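Long-range contacts in cobalamin biosynthesis precorrin-6Y methylase (CbiE) (Archaeoglobus fulgidus, PDB 2BB3), which probably transfers methyl groups from S-adenosylmethionine to a precorrin intermediate in the biosynthesis of adenosylcobalamin: residues R46-Y51 / R87-A92; R81-G86 / I111-E116; G177-V182 / I211-E216. All blocks are in the same frame, centred on the assembly; numbering follows the deposited sequence.

Contact 1 (R46-Y51 / R87-A92); sequences RAEVIY and REREVA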
loop_
_atom_site.group_PDB
_atom_site.type_symbol
_atom_site.label_atom_id
_atom_site.label_comp_id
_atom_site.label_asym_id
_atom_site.label_seq_id
_atom_site.Cartn_x
_atom_site.Cartn_y
_atom_site.Cartn_z
ATOM N N ARG A 46 -1.196 24.321 1.311
ATOM C CA ARG A 46 -0.259 25.264 0.700
ATOM C C ARG A 46 -0.531 25.458 -0.792
ATOM O O ARG A 46 -0.253 26.521 -1.345
ATOM C CB ARG A 46 1.184 24.766 0.867
ATOM C CG ARG A 46 1.681 24.685 2.303
ATOM C CD ARG A 46 2.025 26.058 2.855
ATOM N NE ARG A 46 2.282 26.027 4.297
ATOM C CZ ARG A 46 3.404 26.454 4.871
ATOM N NH1 ARG A 46 4.390 26.946 4.128
ATOM N NH2 ARG A 46 3.539 26.403 6.191
ATOM N N ALA A 47 -1.062 24.430 -1.443
ATOM C CA ALA A 47 -1.333 24.501 -2.875
ATOM C C ALA A 47 -2.120 25.749 -3.277
ATOM O O ALA A 47 -2.925 26.250 -2.499
ATOM C CB ALA A 47 -2.084 23.238 -3.330
ATOM N N GLU A 48 -1.855 26.253 -4.487
ATOM C CA GLU A 48 -2.557 27.418 -5.025
ATOM C C GLU A 48 -3.718 26.934 -5.887
ATOM O O GLU A 48 -4.771 27.568 -5.935
ATOM C CB GLU A 48 -1.622 28.289 -5.864
ATOM C CG GLU A 48 -0.678 29.161 -5.042
ATOM C CD GLU A 48 0.398 29.830 -5.892
ATOM O OE1 GLU A 48 0.058 30.607 -6.818
ATOM O OE2 GLU A 48 1.593 29.568 -5.632
ATOM N N VAL A 49 -3.508 25.819 -6.585
ATOM C CA VAL A 49 -4.555 25.220 -7.401
ATOM C C VAL A 49 -4.552 23.708 -7.146
ATOM O O VAL A 49 -3.494 23.087 -7.045
ATOM C CB VAL A 49 -4.373 25.547 -8.935
ATOM C CG1 VAL A 49 -3.002 25.086 -9.443
ATOM C CG2 VAL A 49 -5.498 24.914 -9.746
ATOM N N ILE A 50 -5.737 23.119 -7.032
ATOM C CA ILE A 50 -5.847 21.692 -6.773
ATOM C C ILE A 50 -6.619 20.974 -7.879
ATOM O O ILE A 50 -7.783 21.289 -8.144
ATOM C CB ILE A 50 -6.578 21.446 -5.422
ATOM C CG1 ILE A 50 -5.822 22.152 -4.293
ATOM C CG2 ILE A 50 -6.678 19.955 -5.131
ATOM C CD1 ILE A 50 -6.515 22.070 -2.945
ATOM N N TYR A 51 -5.976 20.024 -8.543
ATOM C CA TYR A 51 -6.672 19.262 -9.567
ATOM C C TYR A 51 -6.989 17.868 -9.044
ATOM O O TYR A 51 -6.282 17.347 -8.183
ATOM C CB TYR A 51 -5.831 19.122 -10.837
ATOM C CG TYR A 51 -5.673 20.411 -11.598
ATOM C CD1 TYR A 51 -4.619 21.271 -11.328
ATOM C CD2 TYR A 51 -6.581 20.770 -12.593
ATOM C CE1 TYR A 51 -4.464 22.449 -12.026
ATOM C CE2 TYR A 51 -6.438 21.956 -13.299
ATOM C CZ TYR A 51 -5.376 22.786 -13.006
ATOM O OH TYR A 51 -5.220 23.969 -13.676
ATOM N N ARG A 87 4.587 25.581 -13.140
ATOM C CA ARG A 87 5.841 26.318 -13.194
ATOM C C ARG A 87 5.584 27.725 -12.676
ATOM O O ARG A 87 6.460 28.344 -12.076
ATOM C CB ARG A 87 6.365 26.398 -14.630
ATOM C CG ARG A 87 7.670 27.175 -14.741
ATOM C CD ARG A 87 7.881 27.753 -16.134
ATOM N NE ARG A 87 9.056 28.623 -16.185
ATOM C CZ ARG A 87 9.414 29.340 -17.246
ATOM N NH1 ARG A 87 8.686 29.299 -18.355
ATOM N NH2 ARG A 87 10.501 30.100 -17.200
ATOM N N GLU A 88 4.373 28.218 -12.908
ATOM C CA GLU A 88 3.978 29.554 -12.479
ATOM C C GLU A 88 3.344 29.559 -11.094
ATOM O O GLU A 88 3.488 30.524 -10.338
ATOM C CB GLU A 88 2.989 30.159 -13.478
ATOM C CG GLU A 88 2.362 29.145 -14.429
ATOM C CD GLU A 88 0.881 29.390 -14.660
ATOM O OE1 GLU A 88 0.367 28.967 -15.716
ATOM O OE2 GLU A 88 0.230 29.991 -13.782
ATOM N N ARG A 89 2.640 28.481 -10.765
ATOM C CA ARG A 89 1.963 28.374 -9.473
ATOM C C ARG A 89 2.154 27.021 -8.781
ATOM O O ARG A 89 2.592 26.054 -9.398
ATOM C CB ARG A 89 0.465 28.657 -9.676
ATOM C CG ARG A 89 0.221 29.991 -10.366
ATOM C CD ARG A 89 -1.138 30.098 -11.039
ATOM N NE ARG A 89 -2.181 30.547 -10.125
ATOM C CZ ARG A 89 -2.998 29.737 -9.462
ATOM N NH1 ARG A 89 -2.895 28.422 -9.614
ATOM N NH2 ARG A 89 -3.921 30.243 -8.649
ATOM N N GLU A 90 1.840 26.978 -7.487
ATOM C CA GLU A 90 1.945 25.751 -6.705
ATOM C C GLU A 90 0.730 24.881 -6.987
ATOM O O GLU A 90 -0.403 25.214 -6.627
ATOM C CB GLU A 90 2.046 26.078 -5.216
ATOM C CG GLU A 90 3.389 26.680 -4.858
ATOM C CD GLU A 90 3.352 27.531 -3.605
ATOM O OE1 GLU A 90 4.364 28.217 -3.336
ATOM O OE2 GLU A 90 2.325 27.521 -2.889
ATOM N N VAL A 91 0.982 23.760 -7.647
ATOM C CA VAL A 91 -0.061 22.844 -8.032
ATOM C C VAL A 91 -0.011 21.538 -7.262
ATOM O O VAL A 91 1.059 21.044 -6.903
ATOM C CB VAL A 91 0.039 22.527 -9.543
ATOM C CG1 VAL A 91 -1.057 21.549 -9.943
ATOM C CG2 VAL A 91 -0.043 23.814 -10.349
ATOM N N ALA A 92 -1.193 21.000 -6.997
ATOM C CA ALA A 92 -1.332 19.728 -6.314
ATOM C C ALA A 92 -2.371 18.953 -7.110
ATOM O O ALA A 92 -3.375 19.514 -7.552
ATOM C CB ALA A 92 -1.803 19.929 -4.896
#

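Contact 2 (R81-G86 / I111-E116); sequences RIMEEG and IAEDVE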
loop_
_atom_site.group_PDB
_atom_site.type_symbol
_atom_site.label_atom_id
_atom_site.label_comp_id
_atom_site.label_asym_id
_atom_site.label_seq_id
_atom_site.Cartn_x
_atom_site.Cartn_y
_atom_site.Cartn_z
ATOM N N ARG A 81 -0.731 19.836 -19.362
ATOM C CA ARG A 81 -1.231 21.186 -19.101
ATOM C C ARG A 81 -0.988 21.502 -17.628
ATOM O O ARG A 81 -0.253 22.441 -17.300
ATOM C CB ARG A 81 -2.732 21.271 -19.422
ATOM C CG ARG A 81 -3.269 22.700 -19.534
ATOM C CD ARG A 81 -4.768 22.767 -19.870
ATOM N NE ARG A 81 -5.116 21.979 -21.053
ATOM C CZ ARG A 81 -5.604 20.743 -21.009
ATOM N NH1 ARG A 81 -5.809 20.160 -19.837
ATOM N NH2 ARG A 81 -5.873 20.082 -22.129
ATOM N N ILE A 82 -1.598 20.704 -16.752
ATOM C CA ILE A 82 -1.457 20.860 -15.308
ATOM C C ILE A 82 0.012 21.017 -14.936
ATOM O O ILE A 82 0.377 21.845 -14.103
ATOM C CB ILE A 82 -2.003 19.615 -14.559
ATOM C CG1 ILE A 82 -3.507 19.483 -14.788
ATOM C CG2 ILE A 82 -1.672 19.712 -13.074
ATOM C CD1 ILE A 82 -4.119 18.272 -14.121
HETATM N N MSE A 83 0.838 20.191 -15.567
HETATM C CA MSE A 83 2.277 20.169 -15.345
HETATM C C MSE A 83 2.908 21.539 -15.579
HETATM O O MSE A 83 3.560 22.083 -14.692
HETATM C CB MSE A 83 2.909 19.130 -16.276
HETATM C CG MSE A 83 4.138 18.433 -15.730
HETATM SE SE MSE A 83 4.009 16.519 -15.990
HETATM C CE MSE A 83 2.872 16.140 -14.487
ATOM N N GLU A 84 2.700 22.102 -16.766
ATOM C CA GLU A 84 3.278 23.405 -17.092
ATOM C C GLU A 84 2.745 24.519 -16.197
ATOM O O GLU A 84 3.486 25.432 -15.825
ATOM C CB GLU A 84 3.029 23.746 -18.566
ATOM C CG GLU A 84 4.050 24.720 -19.159
ATOM C CD GLU A 84 5.491 24.240 -18.983
ATOM O OE1 GLU A 84 5.806 23.104 -19.404
ATOM O OE2 GLU A 84 6.307 25.007 -18.423
ATOM N N GLU A 85 1.462 24.464 -15.853
ATOM C CA GLU A 85 0.895 25.496 -14.991
ATOM C C GLU A 85 1.603 25.457 -13.645
ATOM O O GLU A 85 1.578 26.427 -12.889
ATOM C CB GLU A 85 -0.602 25.263 -14.773
ATOM C CG GLU A 85 -1.366 26.511 -14.337
ATOM C CD GLU A 85 -2.393 26.228 -13.258
ATOM O OE1 GLU A 85 -2.904 25.088 -13.206
ATOM O OE2 GLU A 85 -2.696 27.151 -12.469
ATOM N N GLY A 86 2.245 24.330 -13.362
ATOM C CA GLY A 86 2.925 24.170 -12.093
ATOM C C GLY A 86 4.263 24.881 -12.062
ATOM O O GLY A 86 4.998 24.794 -11.083
ATOM N N ILE A 111 5.783 11.595 -20.527
ATOM C CA ILE A 111 5.872 13.040 -20.579
ATOM C C ILE A 111 7.305 13.549 -20.447
ATOM O O ILE A 111 8.047 13.106 -19.576
ATOM C CB ILE A 111 4.975 13.661 -19.478
ATOM C CG1 ILE A 111 3.527 13.213 -19.704
ATOM C CG2 ILE A 111 5.097 15.177 -19.491
ATOM C CD1 ILE A 111 2.578 13.582 -18.576
ATOM N N ALA A 112 7.691 14.457 -21.343
ATOM C CA ALA A 112 9.031 15.042 -21.325
ATOM C C ALA A 112 9.085 15.949 -20.109
ATOM O O ALA A 112 8.601 17.084 -20.124
ATOM C CB ALA A 112 9.290 15.826 -22.595
ATOM N N GLU A 113 9.693 15.412 -19.060
ATOM C CA GLU A 113 9.812 16.031 -17.748
ATOM C C GLU A 113 10.637 17.310 -17.574
ATOM O O GLU A 113 11.855 17.251 -17.437
ATOM C CB GLU A 113 10.364 14.967 -16.789
ATOM C CG GLU A 113 10.289 15.344 -15.321
ATOM C CD GLU A 113 8.988 14.909 -14.677
ATOM O OE1 GLU A 113 7.908 15.296 -15.176
ATOM O OE2 GLU A 113 9.051 14.176 -13.664
ATOM N N ASP A 114 9.989 18.467 -17.563
ATOM C CA ASP A 114 10.715 19.712 -17.300
ATOM C C ASP A 114 10.501 19.979 -15.808
ATOM O O ASP A 114 11.453 19.987 -15.028
ATOM C CB ASP A 114 10.162 20.883 -18.113
ATOM C CG ASP A 114 10.811 22.212 -17.731
ATOM O OD1 ASP A 114 12.055 22.246 -17.607
ATOM O OD2 ASP A 114 10.080 23.216 -17.553
ATOM N N VAL A 115 9.244 20.189 -15.428
ATOM C CA VAL A 115 8.884 20.393 -14.038
ATOM C C VAL A 115 9.018 19.044 -13.317
ATOM O O VAL A 115 8.746 17.991 -13.886
ATOM C CB VAL A 115 7.431 20.960 -13.919
ATOM C CG1 VAL A 115 6.674 20.699 -15.194
ATOM C CG2 VAL A 115 6.694 20.344 -12.745
ATOM N N GLU A 116 9.453 19.083 -12.066
ATOM C CA GLU A 116 9.633 17.873 -11.286
ATOM C C GLU A 116 8.313 17.428 -10.656
ATOM O O GLU A 116 7.427 18.237 -10.406
ATOM C CB GLU A 116 10.661 18.144 -10.190
ATOM C CG GLU A 116 11.200 16.908 -9.498
ATOM C CD GLU A 116 12.157 17.264 -8.371
ATOM O OE1 GLU A 116 13.032 18.135 -8.592
ATOM O OE2 GLU A 116 12.040 16.674 -7.269
#

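Contact 3 (G177-V182 / I211-E216); sequences GKRRVV and IFVERE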
loop_
_atom_site.group_PDB
_atom_site.type_symbol
_atom_site.label_atom_id
_atom_site.label_comp_id
_atom_site.label_asym_id
_atom_site.label_seq_id
_atom_site.Cartn_x
_atom_site.Cartn_y
_atom_site.Cartn_z
ATOM N N GLY A 177 -12.357 -18.584 -15.738
ATOM C CA GLY A 177 -12.900 -19.923 -15.558
ATOM C C GLY A 177 -13.935 -20.241 -14.480
ATOM O O GLY A 177 -14.927 -19.529 -14.310
ATOM N N LYS A 178 -13.723 -21.341 -13.768
ATOM C CA LYS A 178 -14.648 -21.761 -12.724
ATOM C C LYS A 178 -14.020 -21.478 -11.361
ATOM O O LYS A 178 -14.420 -22.033 -10.333
ATOM C CB LYS A 178 -14.921 -23.267 -12.863
ATOM C CG LYS A 178 -14.883 -23.777 -14.307
ATOM C CD LYS A 178 -14.807 -25.306 -14.350
ATOM C CE LYS A 178 -14.194 -25.822 -15.655
ATOM N NZ LYS A 178 -14.014 -27.309 -15.630
ATOM N N ARG A 179 -13.036 -20.596 -11.357
ATOM C CA ARG A 179 -12.313 -20.252 -10.141
ATOM C C ARG A 179 -13.131 -19.513 -9.104
ATOM O O ARG A 179 -13.943 -18.654 -9.426
ATOM C CB ARG A 179 -11.094 -19.409 -10.505
ATOM C CG ARG A 179 -10.142 -20.086 -11.466
ATOM C CD ARG A 179 -8.908 -19.237 -11.619
ATOM N NE ARG A 179 -7.824 -19.907 -12.329
ATOM C CZ ARG A 179 -7.763 -20.055 -13.649
ATOM N NH1 ARG A 179 -6.723 -20.676 -14.196
ATOM N NH2 ARG A 179 -8.737 -19.591 -14.426
ATOM N N ARG A 180 -12.920 -19.858 -7.847
ATOM C CA ARG A 180 -13.615 -19.182 -6.777
ATOM C C ARG A 180 -13.048 -17.766 -6.708
ATOM O O ARG A 180 -11.842 -17.573 -6.761
ATOM C CB ARG A 180 -13.383 -19.903 -5.444
ATOM C CG ARG A 180 -13.948 -19.142 -4.244
ATOM C CD ARG A 180 -13.876 -19.928 -2.935
ATOM N NE ARG A 180 -14.890 -20.982 -2.867
ATOM C CZ ARG A 180 -15.172 -21.686 -1.774
ATOM N NH1 ARG A 180 -14.516 -21.456 -0.641
ATOM N NH2 ARG A 180 -16.119 -22.616 -1.816
ATOM N N VAL A 181 -13.918 -16.775 -6.618
ATOM C CA VAL A 181 -13.449 -15.414 -6.518
ATOM C C VAL A 181 -14.182 -14.720 -5.386
ATOM O O VAL A 181 -15.281 -15.132 -5.006
ATOM C CB VAL A 181 -13.676 -14.620 -7.843
ATOM C CG1 VAL A 181 -12.930 -15.295 -8.990
ATOM C CG2 VAL A 181 -15.154 -14.512 -8.157
ATOM N N VAL A 182 -13.540 -13.702 -4.816
ATOM C CA VAL A 182 -14.140 -12.912 -3.759
ATOM C C VAL A 182 -14.177 -11.501 -4.348
ATOM O O VAL A 182 -13.165 -10.993 -4.827
ATOM C CB VAL A 182 -13.293 -12.921 -2.455
ATOM C CG1 VAL A 182 -13.925 -12.012 -1.412
ATOM C CG2 VAL A 182 -13.179 -14.341 -1.905
ATOM N N ILE A 211 -11.162 -7.895 -7.140
ATOM C CA ILE A 211 -11.425 -9.329 -7.303
ATOM C C ILE A 211 -10.292 -10.152 -6.713
ATOM O O ILE A 211 -9.196 -10.122 -7.234
ATOM C CB ILE A 211 -11.551 -9.688 -8.799
ATOM C CG1 ILE A 211 -12.746 -8.950 -9.418
ATOM C CG2 ILE A 211 -11.671 -11.203 -8.966
ATOM C CD1 ILE A 211 -12.971 -9.267 -10.924
ATOM N N PHE A 212 -10.558 -10.876 -5.632
ATOM C CA PHE A 212 -9.528 -11.698 -5.007
ATOM C C PHE A 212 -9.597 -13.131 -5.531
ATOM O O PHE A 212 -10.631 -13.781 -5.423
ATOM C CB PHE A 212 -9.687 -11.705 -3.477
ATOM C CG PHE A 212 -8.673 -12.554 -2.770
ATOM C CD1 PHE A 212 -7.316 -12.240 -2.838
ATOM C CD2 PHE A 212 -9.068 -13.676 -2.044
ATOM C CE1 PHE A 212 -6.368 -13.031 -2.199
ATOM C CE2 PHE A 212 -8.120 -14.482 -1.395
ATOM C CZ PHE A 212 -6.771 -14.157 -1.472
ATOM N N VAL A 213 -8.492 -13.610 -6.104
ATOM C CA VAL A 213 -8.404 -14.972 -6.633
ATOM C C VAL A 213 -7.258 -15.706 -5.913
ATOM O O VAL A 213 -6.080 -15.419 -6.161
ATOM C CB VAL A 213 -8.100 -14.964 -8.156
ATOM C CG1 VAL A 213 -8.375 -16.337 -8.742
ATOM C CG2 VAL A 213 -8.923 -13.881 -8.869
ATOM N N GLU A 214 -7.594 -16.650 -5.033
ATOM C CA GLU A 214 -6.571 -17.409 -4.305
ATOM C C GLU A 214 -5.714 -18.209 -5.261
ATOM O O GLU A 214 -6.212 -18.733 -6.253
ATOM C CB GLU A 214 -7.184 -18.379 -3.275
ATOM C CG GLU A 214 -8.084 -17.743 -2.228
ATOM C CD GLU A 214 -8.157 -18.562 -0.933
ATOM O OE1 GLU A 214 -9.113 -18.366 -0.140
ATOM O OE2 GLU A 214 -7.245 -19.395 -0.709
ATOM N N ARG A 215 -4.429 -18.319 -4.956
ATOM C CA ARG A 215 -3.538 -19.062 -5.827
ATOM C C ARG A 215 -3.938 -20.528 -5.897
ATOM O O ARG A 215 -4.308 -21.134 -4.902
ATOM C CB ARG A 215 -2.069 -18.923 -5.370
ATOM C CG ARG A 215 -1.750 -19.399 -3.965
ATOM C CD ARG A 215 -0.230 -19.385 -3.685
ATOM N NE ARG A 215 0.522 -20.246 -4.597
ATOM C CZ ARG A 215 1.843 -20.428 -4.564
ATOM N NH1 ARG A 215 2.424 -21.236 -5.445
ATOM N NH2 ARG A 215 2.585 -19.810 -3.656
ATOM N N GLU A 216 -3.908 -21.069 -7.108
ATOM C CA GLU A 216 -4.236 -22.469 -7.325
ATOM C C GLU A 216 -2.976 -23.217 -6.890
ATOM O O GLU A 216 -2.042 -23.427 -7.666
ATOM C CB GLU A 216 -4.607 -22.678 -8.790
ATOM C CG GLU A 216 -5.822 -21.821 -9.182
ATOM C CD GLU A 216 -6.397 -22.124 -10.552
ATOM O OE1 GLU A 216 -5.721 -21.838 -11.568
ATOM O OE2 GLU A 216 -7.535 -22.649 -10.607
HETATM O O HOH W 1 -10.944 -16.403 -4.469
#

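Contact 1 (R46-Y51 / R87-A92)
V49 pairs with V91, and I50 with A92, as neighbours in parallel strands. Backbone hydrogen bonds hold the register. E90 O is gripped twice: E48 N donates to it at 2.8 Å, and V49 N donates to it more nearly in line with the C=O. A92 N then donates to V49 O. Y51 N donates to A92 O at 2.8 Å and closes the run with a fairly straight bond, 166° at the hydrogen. The CA-H groups of V91 and I50 add weaker contacts to V49 O and A92 O.

Apolar contacts fall on both faces. V49 and V91 run alongside each other in the same direction, with V49 CG1 and V91 CG2 tightly packed at 3.3 Å. CG1 of V49 sits between its own backbone N and carbonyl carbon (chi1 57°), and this turns it toward V91. V91 CG1 reaches the ring edge of Y51 at CD1, 3.8 Å away. On the face of A92, the methyl carbons A47 CB and A92 CB meet at 3.7 Å.

The charged groups gather where the strands begin. The extended side chain of E48 brings OE2 within 3.2 Å of E90 N, which donates to it from above the carboxylate plane. E48 OE1 lies above one face of the R89 guanidinium, toward its margin, placed for long-range charge attraction and not for an N-H bond. R89 NH1 has its salt bridge with E85, which is also hydrogen-bonded to Y51 OH. E48 OE2 and E90 OE2 stand 3.5 Å apart, a closeness that probably costs some repulsion.

Strand 91-95 follows helix 76-88, and strand 49-52 lies between strands 91-95 and 68-70. This is the parallel-sheet, alpha/beta pattern of the N-terminal half of tetrapyrrole methylases.

Contact 2 (R81-G86 / I111-E116)
M83 and V115 bury the most surface here and meet directly, M83 CG against V115 CG1 at 3.4 Å. The contact lies beside the parallel sheet in the alpha/beta N-terminal half of a tetrapyrrole methylase. Helix 76-88 packs against the loop that leads from helix 105-109 into strand 116-120.

M83 is modelled as selenomethionine. Its side chain leaves the helix toward the loop, then bends at chi2 and chi3 (133° and -81°). The bends carry the selenium past V115 to I111. There M83 SE lies 3.9 Å from I111 CG2, and the two side chains cross at a slant. I111 also rests on I79 and R80 of the same helix, while M83 touches I24 of strand 23-28. The selenomethionine thus joins helix, loop and sheet.

V115 is buried and presses on the helix backbone as well as on the side chain. Its CG1 approaches M83 O at 3.4 Å. G86 has no side chain to stand beside V115.

The outer margin of the contact is acidic. The side chain of E84 starts away from the loop, but its end turns back toward D114. The like charges probably repel mildly, E84 OE2 being 4.3 Å from D114 OD2. E113 bends at chi2 (90°), and its OE1 comes to rest 4.2 Å from M83 SE.

Contact 3 (G177-V182 / I211-E216)
V182 and F212 stand next to each other on one face of an antiparallel pair of strands, their CB atoms 3.9 Å apart. The F212 CG is anti to the backbone N (chi1 179°), and the ring leads off from V182, with its edge near V182 CG2. On the other face V181 sits among I211 and V213. V181 CB meets I211 CG2 at 4.1 Å, and its CG1 lies a little further from V213 CG2.

The backbone joins V182 and F212 as a hydrogen-bonded pair. F212 N donates to V182 O at 2.7 Å, with 169° at the hydrogen. V182 N returns a bond to F212 O, at 3.0 Å. Both donors lie in the plane of the carbonyl they meet. Beyond this pair a water bridges the strands. It donates to R180 O and to F212 O, and it accepts a weak bond from E214 N.

The polar edge is a salt bridge. R179 is extended from CG to NE, with CD against V213 CG1, and its guanidinium meets E216 edge-on. E216 OE1 takes bonds from R179 NE and R179 NH1, both at 3.0 Å, the one from NE weak. NH1 comes in on the syn side, 30° out of the carboxylate plane. R179 NH2 is held by L176 O. With an alanine in place of R179, E216 would probably lose its charge partner and V213 CG1 the contact with CD.

Nearby, L158 of helix 157-160 touches both R179 and V213. I211 lies beside A167 and T209, which bind S-adenosyl-L-homocysteine. In the mixed sheet of the C-terminal half, strand 209-213 runs between strands 162-167 and 180-185. H162 packs edge-to-face with the F212 ring, and strand 193-198 flanks V182.

Overall arrangement
Contacts 1 and 2 are neighbours, with centres 12 Å apart, and share helix 76-88. Contact 1 joins strands under that helix, and contact 2 ties it to the loop before strand 116-120. They meet where Y51 OH probably bonds E85 OE1 at 2.6 Å and where V91 packs on G86. Contact 3 lies in the other, mixed sheet, on the opposite side of the chain's centre. Its centre is 43 Å from that of contact 1 and 41 Å from that of contact 2. S-adenosyl-L-homocysteine binds between the two halves. Contacts 1 and 2 are remote from the annotated sites, but the I211 side chain comes within about 7 Å of the ligand.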